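Local coordinates for tRNA nucleotidyl transferase-related protein (Thermotoga maritima, PDB 3H38) that acts as a class II CCA-adding enzyme that builds the 3' CCA end of tRNA from CTP and ATP, here as the C-terminal half of a longer protein, at residues Asn34-Val39 and Val59-Ala64; Gln2-Val7 and Ile149-Gly154; Lys374-Asn379 and Glu399-Lys404; Phe280-His285 and Ser344-Cys349; Asp257-Asn262 and Leu352-Gly357. One frame throughout, in Å; residues are numbered along the deposited sequence.

Contact 1. Residues Asn34-Val39 and Val59-Ala64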
# COMPACT_ATOMS: atom_id res chain seq x y z
N ASN A 34 9.75 38.45 0.37
CA ASN A 34 8.35 38.82 0.55
C ASN A 34 7.32 37.72 0.28
O ASN A 34 6.28 37.98 -0.31
CB ASN A 34 8.02 40.06 -0.27
CG ASN A 34 8.78 41.28 0.20
OD1 ASN A 34 8.59 41.75 1.33
ND2 ASN A 34 9.67 41.79 -0.65
N MET A 35 7.62 36.50 0.71
CA MET A 35 6.67 35.39 0.66
C MET A 35 6.43 34.87 2.07
O MET A 35 7.38 34.61 2.81
CB MET A 35 7.22 34.25 -0.18
CG MET A 35 7.31 34.56 -1.69
SD MET A 35 8.08 33.17 -2.51
CE MET A 35 8.98 33.95 -3.86
N PRO A 36 5.16 34.75 2.48
CA PRO A 36 4.87 34.02 3.73
C PRO A 36 5.22 32.54 3.60
O PRO A 36 4.80 31.93 2.62
CB PRO A 36 3.36 34.21 3.91
CG PRO A 36 3.06 35.51 3.13
CD PRO A 36 3.97 35.45 1.94
N VAL A 37 5.98 32.00 4.54
CA VAL A 37 6.41 30.60 4.49
C VAL A 37 5.76 29.73 5.59
O VAL A 37 5.64 30.17 6.73
CB VAL A 37 7.93 30.46 4.63
CG1 VAL A 37 8.36 29.08 4.22
CG2 VAL A 37 8.62 31.47 3.76
N TYR A 38 5.35 28.51 5.23
CA TYR A 38 4.74 27.57 6.17
C TYR A 38 5.18 26.11 5.98
O TYR A 38 5.40 25.62 4.86
CB TYR A 38 3.22 27.56 6.01
CG TYR A 38 2.55 28.89 5.85
CD1 TYR A 38 2.52 29.52 4.63
CD2 TYR A 38 1.91 29.50 6.93
CE1 TYR A 38 1.88 30.74 4.48
CE2 TYR A 38 1.28 30.72 6.79
CZ TYR A 38 1.26 31.33 5.56
OH TYR A 38 0.62 32.54 5.42
N VAL A 39 5.26 25.38 7.09
CA VAL A 39 5.32 23.94 7.03
C VAL A 39 3.89 23.44 7.24
O VAL A 39 3.12 24.03 8.01
CB VAL A 39 6.33 23.37 8.06
CG1 VAL A 39 5.80 23.52 9.47
CG2 VAL A 39 6.65 21.91 7.74
N VAL A 59 5.17 25.25 2.17
CA VAL A 59 4.23 26.01 1.36
C VAL A 59 4.51 27.54 1.38
O VAL A 59 4.66 28.16 2.45
CB VAL A 59 2.77 25.68 1.76
CG1 VAL A 59 1.79 26.45 0.92
CG2 VAL A 59 2.53 24.20 1.58
N VAL A 60 4.60 28.14 0.19
CA VAL A 60 4.86 29.59 0.15
C VAL A 60 3.70 30.31 -0.51
O VAL A 60 3.07 29.78 -1.42
CB VAL A 60 6.19 29.95 -0.56
CG1 VAL A 60 7.41 29.37 0.20
CG2 VAL A 60 6.18 29.45 -1.98
N GLU A 61 3.36 31.49 0.01
CA GLU A 61 2.41 32.33 -0.72
C GLU A 61 3.21 33.21 -1.67
O GLU A 61 3.49 34.38 -1.37
CB GLU A 61 1.58 33.20 0.21
CG GLU A 61 0.58 32.46 1.06
CD GLU A 61 -0.40 33.42 1.69
OE1 GLU A 61 -1.02 33.07 2.72
OE2 GLU A 61 -0.54 34.55 1.15
N GLY A 62 3.61 32.62 -2.79
CA GLY A 62 4.35 33.30 -3.83
C GLY A 62 4.85 32.26 -4.79
O GLY A 62 4.35 31.14 -4.77
N ASN A 63 5.85 32.61 -5.59
CA ASN A 63 6.37 31.73 -6.63
C ASN A 63 7.37 30.71 -6.07
O ASN A 63 8.45 31.07 -5.63
CB ASN A 63 7.00 32.59 -7.74
CG ASN A 63 7.50 31.75 -8.91
OD1 ASN A 63 7.00 31.87 -10.03
ND2 ASN A 63 8.52 30.91 -8.66
N ALA A 64 6.99 29.44 -6.09
CA ALA A 64 7.81 28.36 -5.54
C ALA A 64 9.24 28.36 -6.09
O ALA A 64 10.21 28.26 -5.32
CB ALA A 64 7.13 27.00 -5.78
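Y38 and V59 form an antiparallel hydrogen-bonded pair between strands 37-40 and 56-60, neighbours in the mixed sheet of the nucleotidyltransferase head domain. Y38 N donates to V59 O at 2.9 Å, and V59 N returns an almost straight bond (172°) to Y38 O at 2.7 Å. One residue along, V37 and V60 make a non-hydrogen-bonded pair. Their side chains lie next to one another and point the same way, V37 CG1 being 4.1 Å from V60 CG1, and F67 of helix 64-72 packs on both.

Y38 and V59 occupy the other face of the sheet, where I122 touches each of them. The Y38 ring turns its edge to the neighbouring strand: V59 O lies in the ring plane, 3.3 Å from Y38 CD1. Beyond it the E61 chain, extended past CG, runs obliquely across the tyrosine, with the carboxylate and ring planes only 22° apart. E61 OE1 accepts from I122 N, a bond that helps to place the carboxylate near the phenol. P36 meets E61 at about a right angle, while E61 N donates to P36 O and so prolongs the pairing past the strand end. V59 lies two residues after D57, a magnesium-binding residue of this enzyme, on the same strand. M35 CG sits beside its backbone N (chi1 -69°), and the chain passes G62 and bends at chi3, with M35 CE 3.4 Å from the backbone N63 O.

Contact 2. Residues Gln2-Val7 and Ile149-Gly154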
# COMPACT_ATOMS: atom_id res chain seq x y z
N GLN A 2 -10.40 28.38 18.73
CA GLN A 2 -9.10 29.00 18.51
C GLN A 2 -8.46 28.57 17.20
O GLN A 2 -8.35 27.37 16.92
CB GLN A 2 -8.16 28.71 19.68
CG GLN A 2 -6.93 29.61 19.69
CD GLN A 2 -6.11 29.47 20.95
OE1 GLN A 2 -6.54 28.86 21.94
NE2 GLN A 2 -4.91 30.01 20.93
N ILE A 3 -8.03 29.53 16.43
CA ILE A 3 -7.36 29.29 15.20
C ILE A 3 -5.86 29.38 15.33
O ILE A 3 -5.16 28.51 14.92
CB ILE A 3 -7.88 30.22 14.17
CG1 ILE A 3 -9.39 30.15 14.21
CG2 ILE A 3 -7.30 29.89 12.83
CD1 ILE A 3 -9.99 30.87 13.17
N PHE A 4 -5.39 30.43 15.94
CA PHE A 4 -3.95 30.65 16.07
C PHE A 4 -3.43 30.36 17.48
O PHE A 4 -4.03 30.75 18.48
CB PHE A 4 -3.57 32.06 15.63
CG PHE A 4 -4.26 32.52 14.38
CD1 PHE A 4 -5.42 33.28 14.45
CD2 PHE A 4 -3.78 32.18 13.13
CE1 PHE A 4 -6.07 33.70 13.30
CE2 PHE A 4 -4.42 32.59 11.97
CZ PHE A 4 -5.56 33.36 12.05
N ARG A 5 -2.31 29.66 17.53
CA ARG A 5 -1.76 29.15 18.77
C ARG A 5 -0.23 29.11 18.65
O ARG A 5 0.31 28.80 17.60
CB ARG A 5 -2.34 27.75 18.99
CG ARG A 5 -1.85 27.03 20.20
CD ARG A 5 -2.45 25.62 20.27
NE ARG A 5 -3.88 25.60 19.93
CZ ARG A 5 -4.86 25.47 20.82
NH1 ARG A 5 -4.60 25.33 22.12
NH2 ARG A 5 -6.12 25.45 20.41
N ASP A 6 0.48 29.47 19.72
CA ASP A 6 1.94 29.54 19.64
C ASP A 6 2.47 28.16 20.00
O ASP A 6 2.35 27.73 21.16
CB ASP A 6 2.44 30.57 20.65
CG ASP A 6 3.95 30.80 20.57
OD1 ASP A 6 4.46 31.63 21.35
OD2 ASP A 6 4.64 30.17 19.73
N VAL A 7 3.03 27.45 19.02
CA VAL A 7 3.57 26.11 19.29
C VAL A 7 5.09 26.08 19.25
O VAL A 7 5.70 25.03 19.02
CB VAL A 7 3.01 25.00 18.36
CG1 VAL A 7 1.49 24.88 18.51
CG2 VAL A 7 3.41 25.22 16.92
N ILE A 149 -1.53 27.58 12.59
CA ILE A 149 -2.69 28.11 11.92
C ILE A 149 -3.63 26.95 11.69
O ILE A 149 -3.33 26.03 10.92
CB ILE A 149 -2.36 28.77 10.61
CG1 ILE A 149 -1.55 30.04 10.85
CG2 ILE A 149 -3.65 29.08 9.86
CD1 ILE A 149 -0.53 30.27 9.81
N ASP A 150 -4.74 26.98 12.42
CA ASP A 150 -5.67 25.88 12.42
C ASP A 150 -7.11 26.38 12.25
O ASP A 150 -7.80 26.72 13.20
CB ASP A 150 -5.51 25.05 13.69
CG ASP A 150 -6.57 23.98 13.83
OD1 ASP A 150 -6.98 23.73 14.96
OD2 ASP A 150 -7.02 23.42 12.81
N PHE A 151 -7.53 26.43 10.99
CA PHE A 151 -8.79 27.08 10.66
C PHE A 151 -9.92 26.14 11.00
O PHE A 151 -11.05 26.59 11.23
CB PHE A 151 -8.83 27.45 9.16
CG PHE A 151 -7.85 28.53 8.76
CD1 PHE A 151 -8.08 29.87 9.13
CD2 PHE A 151 -6.70 28.23 8.03
CE1 PHE A 151 -7.17 30.90 8.77
CE2 PHE A 151 -5.80 29.25 7.67
CZ PHE A 151 -6.04 30.60 8.05
N PHE A 152 -9.63 24.83 11.05
CA PHE A 152 -10.70 23.85 10.95
C PHE A 152 -11.02 22.95 12.14
O PHE A 152 -11.91 22.10 12.04
CB PHE A 152 -10.51 23.02 9.66
CG PHE A 152 -10.16 23.86 8.44
CD1 PHE A 152 -11.13 24.62 7.82
CD2 PHE A 152 -8.87 23.87 7.92
CE1 PHE A 152 -10.81 25.40 6.68
CE2 PHE A 152 -8.55 24.63 6.80
CZ PHE A 152 -9.52 25.39 6.18
N GLY A 153 -10.33 23.15 13.26
CA GLY A 153 -10.61 22.42 14.47
C GLY A 153 -9.77 21.15 14.55
O GLY A 153 -10.12 20.20 15.24
N GLY A 154 -8.67 21.16 13.80
CA GLY A 154 -7.72 20.07 13.75
C GLY A 154 -7.01 19.74 15.04
O GLY A 154 -6.80 18.56 15.32
O HOH W 1 -9.72 25.92 15.10
O HOH W 2 -6.54 25.50 17.13
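F4 and I149 pair as antiparallel, non-hydrogen-bonded partners where strand 4-6, an outermost strand of the head-domain sheet, meets the end of strand 147-149. I149 CG1 approaches the F4 ring edge-on, in the ring plane, 3.8 Å from F4 CD2. The face of that ring is covered from within its own segment by I3 CG2. With chi1 of I3 at -49° the CG2 branch is anti to the backbone N; besides covering F4 it packs on the backbone, I3 CG2 to D150 O being 3.2 Å, and touches F151, with I3 CG2 3.8 Å from F151 CD1.

The backbone link is D150 N to I3 O at 3.0 Å, with the donor tilted 31° out of the carbonyl plane. Two waters widen it. The first bridges Q2 O (2.7 Å) and D150 O (2.8 Å); the second joins Q2 O to D150 OD1 and has a weak link to R5 NH2. R5, which makes a cation-pi contact with Y155, does not touch the acid directly: R5 NH2 is 5.8 Å from D150 OD1.

D150 carries its carboxylate anti to the backbone N (chi1 173°) and turns it to the start of helix 154-159. OD2 receives G154 N at 3.0 Å on its syn lone pair, with weaker bonds from F152 N and G153 N, and OD1 receives Y155 N. So many N-H donors at a helix start would probably favour the ionised acid.

Contact 3. Residues Lys374-Asn379 and Glu399-Lys404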
# COMPACT_ATOMS: atom_id res chain seq x y z
N LYS A 374 14.83 -29.06 -3.57
CA LYS A 374 14.44 -29.18 -4.93
C LYS A 374 15.82 -29.18 -5.49
O LYS A 374 16.79 -29.18 -4.75
CB LYS A 374 13.74 -27.92 -5.43
CG LYS A 374 14.63 -26.69 -5.37
CD LYS A 374 14.37 -25.69 -6.48
CE LYS A 374 13.66 -24.46 -5.99
NZ LYS A 374 12.20 -24.64 -6.05
N LEU A 375 15.94 -29.11 -6.80
CA LEU A 375 17.24 -28.91 -7.38
C LEU A 375 17.96 -30.22 -7.54
O LEU A 375 18.50 -30.79 -6.59
CB LEU A 375 18.07 -27.96 -6.51
CG LEU A 375 19.49 -27.66 -7.00
CD1 LEU A 375 20.33 -28.93 -7.00
CD2 LEU A 375 19.46 -27.02 -8.38
N GLU A 376 17.98 -30.70 -8.77
CA GLU A 376 18.71 -31.88 -9.13
C GLU A 376 20.12 -31.53 -8.80
O GLU A 376 20.54 -30.41 -8.93
CB GLU A 376 18.53 -32.21 -10.59
CG GLU A 376 17.65 -33.39 -10.78
CD GLU A 376 16.84 -33.67 -9.56
OE1 GLU A 376 16.60 -32.73 -8.78
OE2 GLU A 376 16.44 -34.82 -9.37
N LYS A 377 20.85 -32.52 -8.33
CA LYS A 377 22.21 -32.34 -7.87
C LYS A 377 23.22 -32.62 -8.94
O LYS A 377 24.01 -31.76 -9.32
CB LYS A 377 22.43 -33.38 -6.78
CG LYS A 377 21.88 -34.74 -7.16
CD LYS A 377 20.44 -34.63 -7.53
CE LYS A 377 19.97 -35.82 -8.27
NZ LYS A 377 20.22 -37.04 -7.54
N ILE A 378 23.17 -33.83 -9.44
CA ILE A 378 24.08 -34.26 -10.48
C ILE A 378 23.40 -34.52 -11.82
O ILE A 378 23.90 -34.11 -12.87
CB ILE A 378 24.84 -35.53 -10.05
CG1 ILE A 378 23.86 -36.68 -9.86
CG2 ILE A 378 25.61 -35.28 -8.76
CD1 ILE A 378 24.53 -38.01 -9.64
N ASN A 379 22.25 -35.19 -11.79
CA ASN A 379 21.52 -35.55 -13.01
C ASN A 379 21.06 -34.39 -13.87
O ASN A 379 20.16 -33.64 -13.49
CB ASN A 379 20.31 -36.40 -12.68
CG ASN A 379 20.67 -37.83 -12.46
OD1 ASN A 379 19.83 -38.72 -12.58
ND2 ASN A 379 21.94 -38.08 -12.15
N GLU A 399 11.79 -35.84 -13.27
CA GLU A 399 10.79 -35.46 -12.29
C GLU A 399 10.43 -36.61 -11.35
O GLU A 399 10.13 -36.37 -10.19
CB GLU A 399 9.54 -34.90 -12.97
CG GLU A 399 8.66 -34.11 -12.01
CD GLU A 399 7.71 -33.19 -12.73
OE1 GLU A 399 7.06 -33.65 -13.70
OE2 GLU A 399 7.61 -32.00 -12.33
N LYS A 400 10.46 -37.83 -11.84
CA LYS A 400 10.25 -38.97 -10.97
C LYS A 400 11.36 -39.06 -9.95
O LYS A 400 11.15 -39.37 -8.81
CB LYS A 400 10.14 -40.25 -11.77
CG LYS A 400 8.78 -40.48 -12.35
CD LYS A 400 8.29 -39.28 -13.12
CE LYS A 400 7.20 -39.71 -14.07
NZ LYS A 400 6.69 -38.62 -14.92
N ILE A 401 12.56 -38.77 -10.37
CA ILE A 401 13.67 -38.76 -9.43
C ILE A 401 13.56 -37.59 -8.44
O ILE A 401 13.66 -37.79 -7.23
CB ILE A 401 15.07 -38.89 -10.12
CG1 ILE A 401 16.18 -38.26 -9.29
CG2 ILE A 401 15.07 -38.29 -11.51
CD1 ILE A 401 17.55 -38.42 -9.92
N LEU A 402 13.32 -36.39 -8.95
CA LEU A 402 12.96 -35.24 -8.12
C LEU A 402 11.91 -35.64 -7.08
O LEU A 402 12.03 -35.34 -5.89
CB LEU A 402 12.36 -34.14 -9.01
CG LEU A 402 12.67 -32.63 -8.88
CD1 LEU A 402 11.55 -31.79 -9.52
CD2 LEU A 402 12.92 -32.18 -7.45
N MET A 403 10.83 -36.23 -7.58
CA MET A 403 9.67 -36.58 -6.77
C MET A 403 9.88 -37.66 -5.71
O MET A 403 9.56 -37.48 -4.55
CB MET A 403 8.53 -36.97 -7.69
CG MET A 403 7.25 -36.19 -7.47
SD MET A 403 7.26 -34.50 -8.07
CE MET A 403 8.65 -33.80 -7.25
N LYS A 404 10.50 -38.77 -6.10
CA LYS A 404 10.90 -39.75 -5.11
C LYS A 404 11.84 -39.05 -4.13
O LYS A 404 11.82 -39.33 -2.93
CB LYS A 404 11.59 -40.95 -5.79
CG LYS A 404 10.66 -41.85 -6.63
CD LYS A 404 10.22 -43.12 -5.89
CE LYS A 404 8.83 -43.00 -5.24
NZ LYS A 404 8.82 -42.28 -3.93
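I401 of helix 392-407 points its side chain into the loop that follows helix 357-371, and three residues of that loop close round it. With CG1 anti to the backbone N (chi1 154°), the long branch of I401 projects from the helix toward the loop. Its CD1 ends 3.5 Å from N379 OD1, the two side chains crossing at a slant. K377 comes at the same methyl tip to tip, with K377 NZ 3.8 Å from I401 CD1, after bends at chi2 and chi4. E376, bent at chi2 (18°), brings its carboxylate aslant across I401 and L402, placing E376 OE2 3.5 Å from I401 CG1. This is the close-packed part, and I401 and N379 are both buried.

Toward K374 and L375 the fit slackens. L402 is met there by E376 OE1, 3.9 Å from L402 CG, and by backbone: its CD2 lies 4.2 Å from K374 CA. L375 is exposed and directs its CB away from the helix.

The contact joins a loop to a helix within the C-terminal helical part, far from the nucleotide site. The lysine ammonium groups have partners elsewhere: K377 NZ forms a salt bridge with D412, and K374 NZ donates to I370 O. E376 has a long, weak ion pair with K405. The I401 branch meets mainly oxygens and an ammonium group, so the contact is van der Waals in kind and probably adds little specific attraction.

Contact 4. Residues Phe280-His285 and Ser344-Cys349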
# COMPACT_ATOMS: atom_id res chain seq x y z
N PHE A 280 -1.23 -5.89 -2.82
CA PHE A 280 -2.39 -5.54 -3.62
C PHE A 280 -2.91 -6.79 -4.37
O PHE A 280 -4.10 -7.09 -4.35
CB PHE A 280 -2.06 -4.39 -4.59
CG PHE A 280 -3.20 -4.01 -5.50
CD1 PHE A 280 -4.40 -3.55 -4.98
CD2 PHE A 280 -3.07 -4.12 -6.88
CE1 PHE A 280 -5.47 -3.21 -5.83
CE2 PHE A 280 -4.12 -3.78 -7.73
CZ PHE A 280 -5.33 -3.33 -7.19
N TYR A 281 -2.01 -7.52 -5.02
CA TYR A 281 -2.37 -8.72 -5.75
C TYR A 281 -2.70 -9.90 -4.84
O TYR A 281 -3.59 -10.70 -5.14
CB TYR A 281 -1.24 -9.11 -6.68
CG TYR A 281 -1.29 -8.36 -7.97
CD1 TYR A 281 -1.48 -9.03 -9.15
CD2 TYR A 281 -1.20 -6.97 -7.99
CE1 TYR A 281 -1.55 -8.36 -10.33
CE2 TYR A 281 -1.28 -6.28 -9.19
CZ TYR A 281 -1.45 -7.00 -10.35
OH TYR A 281 -1.52 -6.39 -11.55
N ALA A 282 -1.96 -10.03 -3.74
CA ALA A 282 -2.27 -11.07 -2.77
C ALA A 282 -3.73 -10.93 -2.38
O ALA A 282 -4.49 -11.91 -2.42
CB ALA A 282 -1.39 -10.93 -1.55
N VAL A 283 -4.14 -9.72 -2.02
CA VAL A 283 -5.53 -9.47 -1.61
C VAL A 283 -6.52 -9.69 -2.75
O VAL A 283 -7.66 -10.07 -2.52
CB VAL A 283 -5.73 -8.05 -1.04
CG1 VAL A 283 -7.14 -7.89 -0.50
CG2 VAL A 283 -4.76 -7.80 0.07
N LEU A 284 -6.09 -9.45 -3.98
CA LEU A 284 -7.00 -9.66 -5.11
C LEU A 284 -7.20 -11.14 -5.39
O LEU A 284 -8.26 -11.55 -5.88
CB LEU A 284 -6.51 -8.94 -6.37
CG LEU A 284 -6.45 -7.41 -6.38
CD1 LEU A 284 -5.96 -6.89 -7.74
CD2 LEU A 284 -7.79 -6.79 -6.05
N HIS A 285 -6.19 -11.95 -5.08
CA HIS A 285 -6.32 -13.40 -5.22
C HIS A 285 -7.57 -13.86 -4.48
O HIS A 285 -8.27 -14.75 -4.93
CB HIS A 285 -5.09 -14.15 -4.72
CG HIS A 285 -4.05 -14.37 -5.76
ND1 HIS A 285 -3.89 -15.58 -6.40
CD2 HIS A 285 -3.08 -13.56 -6.26
CE1 HIS A 285 -2.87 -15.51 -7.24
NE2 HIS A 285 -2.37 -14.29 -7.17
N SER A 344 3.62 -17.89 -8.45
CA SER A 344 3.91 -16.61 -7.83
C SER A 344 3.81 -16.72 -6.31
O SER A 344 3.03 -17.51 -5.78
CB SER A 344 2.91 -15.56 -8.31
OG SER A 344 1.66 -15.71 -7.65
N ASN A 345 4.62 -15.92 -5.63
CA ASN A 345 4.46 -15.73 -4.19
C ASN A 345 3.03 -15.42 -3.82
O ASN A 345 2.54 -15.85 -2.78
CB ASN A 345 5.33 -14.56 -3.74
CG ASN A 345 6.80 -14.90 -3.74
OD1 ASN A 345 7.61 -14.16 -3.17
ND2 ASN A 345 7.15 -16.02 -4.37
N GLU A 346 2.35 -14.65 -4.67
CA GLU A 346 0.98 -14.24 -4.37
C GLU A 346 0.05 -15.45 -4.35
O GLU A 346 -0.82 -15.55 -3.47
CB GLU A 346 0.50 -13.17 -5.37
CG GLU A 346 1.15 -11.80 -5.14
CD GLU A 346 2.61 -11.75 -5.56
OE1 GLU A 346 2.97 -12.37 -6.58
OE2 GLU A 346 3.42 -11.09 -4.87
N THR A 347 0.25 -16.36 -5.30
CA THR A 347 -0.50 -17.59 -5.36
C THR A 347 -0.26 -18.41 -4.09
O THR A 347 -1.15 -19.09 -3.59
CB THR A 347 -0.10 -18.44 -6.58
OG1 THR A 347 -0.58 -17.83 -7.78
CG2 THR A 347 -0.68 -19.87 -6.47
N ILE A 348 0.96 -18.32 -3.58
CA ILE A 348 1.31 -19.08 -2.39
C ILE A 348 0.47 -18.58 -1.24
O ILE A 348 -0.26 -19.36 -0.61
CB ILE A 348 2.80 -18.95 -2.04
CG1 ILE A 348 3.64 -19.86 -2.94
CG2 ILE A 348 3.04 -19.26 -0.59
CD1 ILE A 348 5.11 -19.84 -2.62
N CYS A 349 0.55 -17.27 -0.99
CA CYS A 349 -0.27 -16.61 0.02
C CYS A 349 -1.72 -17.05 -0.11
O CYS A 349 -2.38 -17.39 0.88
CB CYS A 349 -0.22 -15.10 -0.18
SG CYS A 349 1.44 -14.39 -0.18
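H285 lays one face of its imidazole over the first turn of helix 345-352. E346 O stands 4.0 Å above the ring plane, over its centre. H285 and E346 cross at about a right angle, and H285 NE2 is 3.6 Å from E346 CB. At its CE1 the ring also nears T347, H285 CE1 lying 3.3 Å from T347 OG1. Burial leaves H285 NE2 without a polar partner in the model.

E346 then runs back along helix 279-287, its CG 3.9 Å from Y281 CB and close to A282 N. The chain bends at chi2 (72°), turning the carboxylate away so that OE2 accepts from D278 N.

These two helices belong to the all-helical C-terminal part of the chain; their short axes cross at -45° with a closest approach of 8.6 Å. The small A282 lies at the nearest point, with A282 CA 4.8 Å from E346 CA.

Behind this shell, S344 is the N-cap of helix 345-352: S344 OG accepts T347 N at 2.8 Å, a capping bond at the helix's first turn. L309 and I313 of helix 309-328 touch the imidazole, and H350 meets it ring to ring at a steep angle. Y281 OH takes a hydrogen bond from R306 N.

Contact 5. Residues Asp257-Asn262 and Leu352-Gly357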
# COMPACT_ATOMS: atom_id res chain seq x y z
N ASP A 257 -13.71 -13.30 5.04
CA ASP A 257 -12.98 -12.69 6.14
C ASP A 257 -11.95 -13.65 6.75
O ASP A 257 -10.84 -13.26 7.10
CB ASP A 257 -13.96 -12.24 7.20
CG ASP A 257 -13.29 -11.49 8.33
OD1 ASP A 257 -13.24 -12.02 9.46
OD2 ASP A 257 -12.80 -10.37 8.08
N GLU A 258 -12.33 -14.92 6.84
CA GLU A 258 -11.45 -15.92 7.42
C GLU A 258 -10.26 -16.07 6.53
O GLU A 258 -9.13 -16.18 7.01
CB GLU A 258 -12.15 -17.29 7.57
CG GLU A 258 -13.39 -17.25 8.44
CD GLU A 258 -13.91 -18.65 8.82
OE1 GLU A 258 -14.68 -18.75 9.81
OE2 GLU A 258 -13.56 -19.64 8.13
N LYS A 259 -10.51 -16.11 5.22
CA LYS A 259 -9.42 -16.33 4.28
C LYS A 259 -8.54 -15.13 4.37
O LYS A 259 -7.32 -15.24 4.34
CB LYS A 259 -9.93 -16.45 2.85
CG LYS A 259 -10.70 -17.70 2.56
CD LYS A 259 -11.46 -17.52 1.23
CE LYS A 259 -12.19 -18.80 0.81
NZ LYS A 259 -13.02 -18.61 -0.40
N MET A 260 -9.14 -13.98 4.46
CA MET A 260 -8.42 -12.75 4.55
C MET A 260 -7.58 -12.70 5.80
O MET A 260 -6.43 -12.33 5.75
CB MET A 260 -9.38 -11.60 4.46
CG MET A 260 -8.88 -10.38 3.80
SD MET A 260 -8.08 -10.50 2.22
CE MET A 260 -9.16 -11.49 1.34
N GLU A 261 -8.13 -13.11 6.92
CA GLU A 261 -7.33 -13.25 8.13
C GLU A 261 -6.13 -14.22 7.95
O GLU A 261 -4.99 -13.84 8.19
CB GLU A 261 -8.21 -13.67 9.29
CG GLU A 261 -7.46 -13.91 10.56
CD GLU A 261 -8.39 -14.24 11.71
OE1 GLU A 261 -9.62 -14.12 11.51
OE2 GLU A 261 -7.89 -14.61 12.80
N ASN A 262 -6.39 -15.45 7.51
CA ASN A 262 -5.31 -16.37 7.16
C ASN A 262 -4.29 -15.73 6.24
O ASN A 262 -3.08 -15.91 6.41
CB ASN A 262 -5.83 -17.64 6.48
CG ASN A 262 -6.73 -18.47 7.37
OD1 ASN A 262 -7.54 -19.27 6.89
ND2 ASN A 262 -6.61 -18.28 8.67
N LEU A 352 -2.18 -20.17 1.26
CA LEU A 352 -2.18 -20.03 2.71
C LEU A 352 -3.45 -19.38 3.25
O LEU A 352 -3.78 -19.55 4.43
CB LEU A 352 -0.93 -19.30 3.19
CG LEU A 352 0.36 -20.12 3.08
CD1 LEU A 352 1.56 -19.19 2.97
CD2 LEU A 352 0.50 -21.06 4.26
N ALA A 353 -4.18 -18.65 2.41
CA ALA A 353 -5.40 -18.01 2.89
C ALA A 353 -6.47 -19.03 3.29
O ALA A 353 -7.39 -18.72 4.03
CB ALA A 353 -5.97 -17.02 1.86
N TYR A 354 -6.32 -20.27 2.83
CA TYR A 354 -7.31 -21.30 3.11
C TYR A 354 -6.98 -22.12 4.35
O TYR A 354 -7.79 -22.95 4.80
CB TYR A 354 -7.41 -22.26 1.93
CG TYR A 354 -8.33 -21.82 0.83
CD1 TYR A 354 -7.87 -21.04 -0.22
CD2 TYR A 354 -9.66 -22.23 0.81
CE1 TYR A 354 -8.72 -20.65 -1.26
CE2 TYR A 354 -10.51 -21.85 -0.21
CZ TYR A 354 -10.04 -21.07 -1.25
OH TYR A 354 -10.90 -20.71 -2.26
N LEU A 355 -5.79 -21.94 4.91
CA LEU A 355 -5.48 -22.82 6.03
C LEU A 355 -4.98 -22.23 7.35
O LEU A 355 -4.54 -21.08 7.44
CB LEU A 355 -4.63 -24.02 5.59
CG LEU A 355 -3.25 -23.84 4.99
CD1 LEU A 355 -3.26 -24.27 3.54
CD2 LEU A 355 -2.78 -22.40 5.18
N SER A 356 -5.11 -23.07 8.37
CA SER A 356 -4.63 -22.79 9.71
C SER A 356 -4.24 -24.12 10.34
O SER A 356 -4.39 -25.17 9.72
CB SER A 356 -5.72 -22.09 10.53
OG SER A 356 -6.98 -22.66 10.26
N GLY A 357 -3.73 -24.05 11.56
CA GLY A 357 -3.37 -25.23 12.32
C GLY A 357 -2.41 -26.20 11.66
O GLY A 357 -1.30 -25.84 11.23
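The type I beta turn L352-L355, where helix 345-352 gives way to the loop before helix 357-371, packs on K259 and N262 of helix 254-274. The turn is closed by L355 N donating to L352 O at 3.2 Å. A353 makes the nearest backbone approach, its CA 4.6 Å from K259 CA. Its methyl presses on the helix backbone, A353 CB lying 3.3 Å from K259 O, while its carbonyl receives a CA-H...O contact, K259 CA to A353 O at 3.1 Å with 150° at the hydrogen.

N262 points its CB at the turn and fits among carbonyl groups, with N262 CB 3.1 Å from A353 O and 3.5 Å from L352 O. L355 O is held by R265 NH2, one turn further along the same helix.

Elsewhere in the contact K259 and Y354 lie alongside each other, directed the same way. K259 sets CG beside its backbone N (chi1 -71°), and the extended chain beyond CG lets it accompany the tyrosine as far as the hydroxyl. E289 receives both tips: a salt bridge from K259 NZ to OE2 and a hydrogen bond between Y354 OH and OE1. Short of those polar ends, K259 CE lies 3.6 Å from Y354 CE2.

From the N terminus, contact 2 opens first and closes a loop of 141 residues, bringing strand 4-6 antiparallel beside strand 147-149. Contact 1, closing 19 residues, is nested inside that loop, and the two touch where Y38 CE2 lies 3.5 Å from I149 CD1, both in the same sheet. The helical part follows in series: contact 5 closes 89 residues, joining helix 254-274 to the turn after helix 345-352, and contact 4, closing 58, is nested within it. These also touch, V283 CG1 lying 3.9 Å from M260 SD. Contact 3 comes last, closing 19 residues near the C terminus, its centre about 67 Å from that of contact 1 across an elongated chain.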